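Local coordinates for protein 3-hydroxyacyl-thioester dehydratase X (Mycobacterium tuberculosis, PDB 4OOB) that interconverts (3R)-3-hydroxyacyl-CoA thioesters and trans-2-enoyl-CoAs by dehydration and hydration, with a preference for C8 to C12 chains, at residues N95-E98 with L103-D106. Residues are numbered along the deposited sequence; the frame is centred on the assembly and turned at random.
Sequences NLRE and LLVD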
loop_
_atom_site.group_PDB
_atom_site.type_symbol
_atom_site.label_atom_id
_atom_site.label_comp_id
_atom_site.label_asym_id
_atom_site.label_seq_id
_atom_site.Cartn_x
_atom_site.Cartn_y
_atom_site.Cartn_z
ATOM N N ASN A 95 17.332 -4.694 -5.939
ATOM C CA ASN A 95 17.100 -3.796 -7.037
ATOM C C ASN A 95 17.198 -2.347 -6.573
ATOM O O ASN A 95 16.360 -1.524 -6.929
ATOM C CB ASN A 95 15.735 -4.109 -7.653
ATOM C CG ASN A 95 15.565 -3.570 -9.048
ATOM O OD1 ASN A 95 16.513 -3.197 -9.708
ATOM N ND2 ASN A 95 14.324 -3.497 -9.495
ATOM N N LEU A 96 18.228 -2.032 -5.790
ATOM C CA LEU A 96 18.553 -0.634 -5.501
ATOM C C LEU A 96 18.793 0.077 -6.769
ATOM O O LEU A 96 19.633 -0.337 -7.534
ATOM C CB LEU A 96 19.824 -0.450 -4.695
ATOM C CG LEU A 96 19.700 -0.102 -3.225
ATOM C CD1 LEU A 96 18.558 0.874 -2.897
ATOM C CD2 LEU A 96 19.519 -1.448 -2.522
ATOM N N ARG A 97 18.094 1.173 -6.982
ATOM C CA ARG A 97 18.489 2.038 -8.077
ATOM C C ARG A 97 18.098 3.484 -7.816
ATOM O O ARG A 97 17.240 3.802 -6.945
ATOM C CB ARG A 97 17.960 1.528 -9.429
ATOM C CG ARG A 97 16.463 1.658 -9.699
ATOM C CD ARG A 97 15.742 0.491 -9.089
ATOM N NE ARG A 97 14.319 0.410 -9.382
ATOM C CZ ARG A 97 13.430 -0.202 -8.598
ATOM N NH1 ARG A 97 13.736 -0.800 -7.425
ATOM N NH2 ARG A 97 12.200 -0.180 -8.972
ATOM N N GLU A 98 18.751 4.334 -8.598
ATOM C CA GLU A 98 18.713 5.753 -8.444
ATOM C C GLU A 98 17.487 6.297 -9.097
ATOM O O GLU A 98 17.012 5.766 -10.055
ATOM C CB GLU A 98 19.962 6.394 -9.058
ATOM C CG GLU A 98 21.150 6.563 -8.112
ATOM C CD GLU A 98 22.211 7.483 -8.707
ATOM O OE1 GLU A 98 22.321 7.552 -9.916
ATOM O OE2 GLU A 98 22.950 8.146 -7.961
ATOM N N LEU A 103 16.502 6.946 -3.802
ATOM C CA LEU A 103 16.924 5.594 -4.059
ATOM C C LEU A 103 15.699 4.681 -3.859
ATOM O O LEU A 103 15.079 4.665 -2.802
ATOM C CB LEU A 103 18.063 5.224 -3.122
ATOM C CG LEU A 103 19.525 4.999 -3.563
ATOM C CD1 LEU A 103 19.943 5.633 -4.894
ATOM C CD2 LEU A 103 20.513 5.356 -2.469
ATOM N N LEU A 104 15.370 3.943 -4.914
ATOM C CA LEU A 104 14.293 3.004 -4.900
ATOM C C LEU A 104 14.902 1.670 -4.518
ATOM O O LEU A 104 16.001 1.328 -4.975
ATOM C CB LEU A 104 13.615 2.863 -6.291
ATOM C CG LEU A 104 13.088 4.129 -6.956
ATOM C CD1 LEU A 104 12.883 3.930 -8.462
ATOM C CD2 LEU A 104 11.749 4.539 -6.330
ATOM N N VAL A 105 14.138 0.914 -3.742
ATOM C CA VAL A 105 14.452 -0.476 -3.461
ATOM C C VAL A 105 13.177 -1.299 -3.512
ATOM O O VAL A 105 12.105 -0.821 -3.129
ATOM C CB VAL A 105 15.089 -0.629 -2.081
ATOM C CG1 VAL A 105 14.134 -0.119 -0.988
ATOM C CG2 VAL A 105 15.451 -2.078 -1.850
ATOM N N ASP A 106 13.292 -2.541 -3.942
ATOM C CA ASP A 106 12.177 -3.440 -3.953
ATOM C C ASP A 106 12.199 -4.353 -2.744
ATOM O O ASP A 106 13.223 -4.952 -2.412
ATOM C CB ASP A 106 12.202 -4.305 -5.201
ATOM C CG ASP A 106 11.868 -3.558 -6.492
ATOM O OD1 ASP A 106 11.329 -2.410 -6.520
ATOM O OD2 ASP A 106 12.179 -4.175 -7.519
#
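Arg97 lays its guanidinium over Leu104, and Leu104 CB sits beneath the centre of the group, 3.8 Å from Arg97 NH1. The two residues face each other in an antiparallel hairpin of the hotdog-fold sheet, formed by strands 86-99 and 102-113. They are a hydrogen-bonded pair: Arg97 N donates to Leu104 O, and Leu104 N reaches Arg97 O at 2.8 Å. Just before Arg97 in the chain the strand has a beta bulge, with Asn95 and Leu96 together opposite Val105; beyond it the backbones of Glu94 and Asp106 bond. Asn95 takes a left-handed backbone conformation here (phi 66°).

The bulge turns Asn95 O toward the arginine. Arg97 CG stands between its own backbone N and carbonyl carbon (chi1 72°), and the chain bends at the next bond. NH1 thereby donates a 2.8 Å hydrogen bond to Asn95 O. NH1 also forms a salt bridge with Asp106 OD1 at 3.0 Å, while NH2 makes a weak bond to the same oxygen. Both nitrogens meet one oxygen, and the guanidinium and carboxylate planes are 76° apart, so this is not the flat two-pronged pairing. Thr124 OG1 on strand 116-128 also bonds to OD1, tying the buried carboxylate to the next strand.

Leu96 CD1 packs against Val105 CB at 3.9 Å. Nearer the turn, Glu98 CG lies against Leu103 CD1 at 3.6 Å, while the Glu98 carboxylate bonds to Ser132. Asn95 ND2 lies over the guanidinium face opposite Leu104, toward its rim, and donates an almost straight bond of 3.0 Å to Asp106 OD2 from above the carboxylate plane.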